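PDB 5TP4: amidase, hydantoinase/carbamoylase family from Burkholderia ambifaria, which probably hydrolyses N-carbamoyl-L-amino acids to the free amino acids, as a zinc-dependent amidase of the peptidase M20 family. Local coordinates for residues B[59-64]-B[114-119]; B[85-90]-B[125-130]. All blocks are in the same frame, centred on the assembly; numbering follows the deposited sequence. Where two conformers were deposited one is given.

Contact 1 of 2, residues B[59-64]-B[114-119]. With EDO (1,2-ethanediol), chain U.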
loop_
_atom_site.group_PDB
_atom_site.type_symbol
_atom_site.label_atom_id
_atom_site.label_comp_id
_atom_site.label_asym_id
_atom_site.label_seq_id
_atom_site.Cartn_x
_atom_site.Cartn_y
_atom_site.Cartn_z
ATOM N N ARG B 59 -37.496 26.511 -21.212
ATOM C CA ARG B 59 -38.395 27.045 -22.223
ATOM C C ARG B 59 -39.759 27.364 -21.630
ATOM O O ARG B 59 -40.382 28.359 -22.015
ATOM C CB ARG B 59 -38.522 26.060 -23.385
ATOM C CG ARG B 59 -37.215 25.862 -24.145
ATOM C CD ARG B 59 -37.486 25.090 -25.460
ATOM N NE ARG B 59 -36.249 24.508 -25.985
ATOM C CZ ARG B 59 -35.860 23.263 -25.724
ATOM N NH1 ARG B 59 -36.636 22.482 -24.986
ATOM N NH2 ARG B 59 -34.718 22.802 -26.213
ATOM N N ASP B 60 -40.228 26.542 -20.686
ATOM C CA ASP B 60 -41.481 26.837 -19.992
ATOM C C ASP B 60 -41.376 28.106 -19.159
ATOM O O ASP B 60 -42.398 28.733 -18.881
ATOM C CB ASP B 60 -41.891 25.675 -19.070
ATOM C CG ASP B 60 -42.271 24.399 -19.835
ATOM O OD1 ASP B 60 -42.656 24.490 -21.030
ATOM O OD2 ASP B 60 -42.184 23.309 -19.220
ATOM N N ALA B 61 -40.169 28.495 -18.768
ATOM C CA ALA B 61 -39.918 29.743 -18.054
ATOM C C ALA B 61 -39.606 30.892 -19.014
ATOM O O ALA B 61 -39.112 31.946 -18.588
ATOM C CB ALA B 61 -38.761 29.568 -17.063
ATOM N N GLY B 62 -39.858 30.700 -20.298
ATOM C CA GLY B 62 -39.765 31.789 -21.257
ATOM C C GLY B 62 -38.396 31.990 -21.842
ATOM O O GLY B 62 -38.184 32.974 -22.562
ATOM N N MET B 63 -37.467 31.085 -21.583
ATOM C CA MET B 63 -36.088 31.194 -22.041
ATOM C C MET B 63 -35.914 30.545 -23.414
ATOM O O MET B 63 -36.695 29.683 -23.821
ATOM C CB MET B 63 -35.151 30.521 -21.042
ATOM C CG MET B 63 -35.334 31.030 -19.599
ATOM S SD MET B 63 -34.181 30.255 -18.476
ATOM C CE MET B 63 -32.802 31.408 -18.559
ATOM N N THR B 64 -34.862 30.950 -24.120
ATOM C CA THR B 64 -34.434 30.237 -25.319
ATOM C C THR B 64 -33.209 29.401 -24.954
ATOM O O THR B 64 -32.410 29.786 -24.093
ATOM C CB THR B 64 -34.124 31.184 -26.478
ATOM O OG1 THR B 64 -33.113 32.120 -26.093
ATOM C CG2 THR B 64 -35.370 31.956 -26.875
ATOM N N VAL B 114 -33.864 31.049 -9.971
ATOM C CA VAL B 114 -33.660 32.488 -10.106
ATOM C C VAL B 114 -34.551 33.057 -11.203
ATOM O O VAL B 114 -35.253 34.056 -11.009
ATOM C CB VAL B 114 -32.174 32.795 -10.365
ATOM C CG1 VAL B 114 -31.990 34.240 -10.836
ATOM C CG2 VAL B 114 -31.395 32.562 -9.070
ATOM N N VAL B 115 -34.553 32.418 -12.364
ATOM C CA VAL B 115 -35.365 32.916 -13.468
ATOM C C VAL B 115 -36.853 32.807 -13.141
ATOM O O VAL B 115 -37.620 33.744 -13.394
ATOM C CB VAL B 115 -35.006 32.176 -14.756
ATOM C CG1 VAL B 115 -36.051 32.483 -15.880
ATOM C CG2 VAL B 115 -33.589 32.612 -15.203
ATOM N N ARG B 116 -37.283 31.686 -12.562
ATOM C CA ARG B 116 -38.703 31.531 -12.247
ATOM C C ARG B 116 -39.149 32.589 -11.252
ATOM O O ARG B 116 -40.263 33.122 -11.350
ATOM C CB ARG B 116 -38.981 30.143 -11.675
ATOM C CG ARG B 116 -38.852 29.026 -12.702
ATOM C CD ARG B 116 -38.938 27.649 -12.007
ATOM N NE ARG B 116 -39.195 26.590 -12.982
ATOM C CZ ARG B 116 -39.337 25.311 -12.649
ATOM N NH1 ARG B 116 -39.194 24.943 -11.374
ATOM N NH2 ARG B 116 -39.629 24.404 -13.584
ATOM N N THR B 117 -38.273 32.923 -10.308
ATOM C CA THR B 117 -38.566 33.993 -9.359
ATOM C C THR B 117 -38.630 35.359 -10.047
ATOM O O THR B 117 -39.561 36.138 -9.796
ATOM C CB THR B 117 -37.532 33.944 -8.223
ATOM O OG1 THR B 117 -37.892 32.852 -7.345
ATOM C CG2 THR B 117 -37.495 35.251 -7.433
ATOM N N LEU B 118 -37.693 35.654 -10.947
ATOM C CA LEU B 118 -37.772 36.914 -11.685
ATOM C C LEU B 118 -39.046 36.995 -12.517
ATOM O O LEU B 118 -39.658 38.061 -12.612
ATOM C CB LEU B 118 -36.544 37.078 -12.582
ATOM C CG LEU B 118 -35.220 37.178 -11.820
ATOM C CD1 LEU B 118 -34.090 37.378 -12.790
ATOM C CD2 LEU B 118 -35.238 38.321 -10.749
ATOM N N ASN B 119 -39.460 35.873 -13.120
ATOM C CA ASN B 119 -40.716 35.832 -13.865
ATOM C C ASN B 119 -41.899 36.125 -12.957
ATOM O O ASN B 119 -42.777 36.928 -13.304
ATOM C CB ASN B 119 -40.910 34.471 -14.541
ATOM C CG ASN B 119 -39.971 34.243 -15.693
ATOM O OD1 ASN B 119 -39.287 35.165 -16.160
ATOM N ND2 ASN B 119 -39.912 32.990 -16.157
HETATM C C1 EDO U . -36.810 35.999 -23.040
HETATM O O1 EDO U . -36.598 35.731 -21.645
HETATM C C2 EDO U . -35.952 35.044 -23.849
HETATM O O2 EDO U . -34.640 35.604 -23.880
#
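The side-chain amide of N119 meets the backbone carbonyl of A61, and this is the one hydrogen bond between residues 59-64 and 114-119. ND2 of N119 donates to O of A61 over 2.8 Å with a bent N-H...O angle of 146°, and lies 3.7 Å from CB of A61. The donor lies 32° off the plane of the carbonyl, while the oxygen stands slightly out of the plane of the amide. The amide oxygen OD1 of N119 is hydrogen-bonded to NH2 of R77 in strand 73-77, so both ends of the amide are engaged, which should hold its rotation.

Most of the remaining contact is apolar. CB of A61 points at helix 105-121 and lies 4.2 Å from CG1 of V115, with the aliphatic CG of R116 a little farther off. In the conformer described, M63 and V115 reach toward each other tip to tip: CE of M63 is 3.7 Å from CG2 of V115, and SD of M63 lies 3.9 Å from CG1 of V115. In that conformer a bend at chi3 (90°) turns the M63 methyl toward the valine. Both side chains also rest on I131 of strand 129-133. R116 itself makes a cation-pi contact with W57 of helix 45-60.

A 1,2-ethanediol, probably from the crystallisation liquor, makes a weak hydrogen bond to G62 O. Backbone bonds shape the turn that offers the A61 carbonyl: G62 N bonds to R59 O and M63 N to C58 O. The paired bonds and the positive phi of G62 define a Schellman motif that ends helix 45-60, whose exit into strand 64-67 packs against the flank of helix 105-121 at the periphery of the zinc-peptidase-like alpha/beta fold.

Contact 2 of 2, residues B[85-90]-B[125-130]. With EDO (1,2-ethanediol), chain S.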
loop_
_atom_site.group_PDB
_atom_site.type_symbol
_atom_site.label_atom_id
_atom_site.label_comp_id
_atom_site.label_asym_id
_atom_site.label_seq_id
_atom_site.Cartn_x
_atom_site.Cartn_y
_atom_site.Cartn_z
ATOM N N ALA B 85 -23.218 42.068 -22.451
ATOM C CA ALA B 85 -22.851 40.686 -22.199
ATOM C C ALA B 85 -23.647 40.146 -21.010
ATOM O O ALA B 85 -24.005 40.905 -20.102
ATOM C CB ALA B 85 -21.357 40.580 -21.910
ATOM N N PRO B 86 -23.923 38.844 -20.994
ATOM C CA PRO B 86 -24.763 38.269 -19.937
ATOM C C PRO B 86 -24.012 38.046 -18.630
ATOM O O PRO B 86 -22.789 37.885 -18.581
ATOM C CB PRO B 86 -25.212 36.934 -20.548
ATOM C CG PRO B 86 -24.060 36.533 -21.445
ATOM C CD PRO B 86 -23.550 37.847 -22.012
ATOM N N VAL B 87 -24.798 38.026 -17.561
ATOM C CA VAL B 87 -24.389 37.444 -16.297
ATOM C C VAL B 87 -24.784 35.978 -16.370
ATOM O O VAL B 87 -25.949 35.658 -16.636
ATOM C CB VAL B 87 -25.068 38.149 -15.119
ATOM C CG1 VAL B 87 -24.763 37.378 -13.808
ATOM C CG2 VAL B 87 -24.627 39.598 -15.079
ATOM N N LEU B 88 -23.815 35.091 -16.151
ATOM C CA LEU B 88 -23.988 33.667 -16.399
ATOM C C LEU B 88 -24.020 32.961 -15.057
ATOM O O LEU B 88 -23.154 33.198 -14.218
ATOM C CB LEU B 88 -22.838 33.164 -17.276
ATOM C CG LEU B 88 -22.712 31.779 -17.891
ATOM C CD1 LEU B 88 -23.918 31.389 -18.758
ATOM C CD2 LEU B 88 -21.438 31.778 -18.708
ATOM N N ILE B 89 -25.032 32.117 -14.857
ATOM C CA ILE B 89 -25.154 31.255 -13.687
ATOM C C ILE B 89 -24.930 29.840 -14.179
ATOM O O ILE B 89 -25.667 29.378 -15.050
ATOM C CB ILE B 89 -26.551 31.361 -13.060
ATOM C CG1 ILE B 89 -26.842 32.786 -12.579
ATOM C CG2 ILE B 89 -26.733 30.317 -11.932
ATOM C CD1 ILE B 89 -28.273 32.930 -12.031
ATOM N N GLY B 90 -23.958 29.123 -13.622
ATOM C CA GLY B 90 -23.660 27.814 -14.162
ATOM C C GLY B 90 -23.357 26.782 -13.097
ATOM O O GLY B 90 -23.117 27.101 -11.932
ATOM N N THR B 125 -34.152 42.423 -16.136
ATOM C CA THR B 125 -32.819 42.858 -15.768
ATOM C C THR B 125 -32.281 43.779 -16.851
ATOM O O THR B 125 -32.847 43.912 -17.942
ATOM C CB THR B 125 -31.883 41.661 -15.544
ATOM O OG1 THR B 125 -31.805 40.871 -16.735
ATOM C CG2 THR B 125 -32.402 40.735 -14.408
ATOM N N ASP B 126 -31.197 44.476 -16.519
ATOM C CA ASP B 126 -30.512 45.292 -17.516
ATOM C C ASP B 126 -29.638 44.404 -18.398
ATOM O O ASP B 126 -29.888 44.257 -19.600
ATOM C CB ASP B 126 -29.693 46.377 -16.812
ATOM C CG ASP B 126 -29.023 47.309 -17.779
ATOM O OD1 ASP B 126 -29.704 47.750 -18.735
ATOM O OD2 ASP B 126 -27.827 47.609 -17.585
ATOM N N LYS B 127 -28.610 43.806 -17.810
ATOM C CA LYS B 127 -27.832 42.827 -18.539
ATOM C C LYS B 127 -28.636 41.540 -18.653
ATOM O O LYS B 127 -29.395 41.190 -17.743
ATOM C CB LYS B 127 -26.522 42.530 -17.828
ATOM C CG LYS B 127 -25.702 43.752 -17.570
ATOM C CD LYS B 127 -24.300 43.347 -17.222
ATOM C CE LYS B 127 -23.321 44.422 -17.674
ATOM N NZ LYS B 127 -23.324 45.553 -16.729
ATOM N N PRO B 128 -28.487 40.814 -19.750
ATOM C CA PRO B 128 -29.156 39.510 -19.860
ATOM C C PRO B 128 -28.596 38.504 -18.863
ATOM O O PRO B 128 -27.473 38.626 -18.370
ATOM C CB PRO B 128 -28.859 39.085 -21.299
ATOM C CG PRO B 128 -27.558 39.819 -21.636
ATOM C CD PRO B 128 -27.691 41.150 -20.952
ATOM N N LEU B 129 -29.414 37.492 -18.555
ATOM C CA LEU B 129 -29.010 36.348 -17.749
ATOM C C LEU B 129 -28.918 35.117 -18.633
ATOM O O LEU B 129 -29.708 34.951 -19.568
ATOM C CB LEU B 129 -30.013 36.055 -16.611
ATOM C CG LEU B 129 -30.321 37.163 -15.607
ATOM C CD1 LEU B 129 -31.100 36.587 -14.380
ATOM C CD2 LEU B 129 -29.039 37.772 -15.152
ATOM N N GLU B 130 -27.960 34.244 -18.323
ATOM C CA GLU B 130 -27.920 32.936 -18.961
ATOM C C GLU B 130 -27.641 31.905 -17.888
ATOM O O GLU B 130 -26.920 32.186 -16.924
ATOM C CB GLU B 130 -26.864 32.871 -20.068
ATOM C CG GLU B 130 -27.301 33.668 -21.320
ATOM C CD GLU B 130 -26.306 33.588 -22.468
ATOM O OE1 GLU B 130 -25.469 32.664 -22.455
ATOM O OE2 GLU B 130 -26.370 34.428 -23.386
HETATM C C1 EDO S . -21.240 33.551 -23.907
HETATM O O1 EDO S . -21.747 34.697 -24.601
HETATM C C2 EDO S . -22.359 32.953 -23.075
HETATM O O2 EDO S . -23.373 32.472 -23.968
#
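Three backbone hydrogen bonds join residues 85-90 to 125-130: V87 N to P128 O (2.9 Å), E130 N to V87 O (3.0 Å) and I89 N to E130 O (2.8 Å). The last is nearly straight, at 172°. Each carbonyl involved also receives a CA-H...O contact, from P86, L129 and L88 respectively. V87 pairs with L129 and L88 with E130 in parallel register. Strands 87-91 and 129-133 are thus neighbours in the central sheet of the M20 catalytic domain, linked by a right-handed beta-alpha-beta crossover through helix 105-121. On its other edge strand 87-91 pairs with strand 193-199.

Apolar packing differs between the two faces. On one, CD2 of L129 approaches CB of V87, and both side chains reach helix 398-416. On the other, CD1 of L88 presses against CB of E130 at 3.5 Å; chi1 (-173°) sets CG of L88 opposite the backbone N, and chi2 (56°) then swings CD1 over to the glutamate. The P86 and P128 rings touch through CB and CG at 3.9 Å.

The extended E130 runs obliquely past P86, whose CG lies in van der Waals contact, 3.7 Å from OE2 of E130; the salt bridge of OE2 is with NH1 of R76. OE1 of E130 accepts a 2.6 Å hydrogen bond from O2 of a 1,2-ethanediol. K127 lays its CB and CD beside A85 O, a carbonyl oxygen that the contact buries and that has no hydrogen-bonding partner in the model.

Helix 105-121 and strand 129-133 connect the two contacts, whose centres lie about 12 Å apart. Contact 2 is the more buried, a strand pairing built on backbone hydrogen bonds, with the side chain of I89 about 10 Å from that of the zinc ligand H198. Contact 1 is smaller and partly buried, set farther from the chain's centre and away from the metal site; its one hydrogen bond is donated by a side chain. The two meet directly: L118 CD1 packs on L129 CD1 at 3.5 Å, and V114 reaches I89. Helix 105-121 presents V115, R116 and N119 to residues 59-64, and V114 and L118 to contact 2.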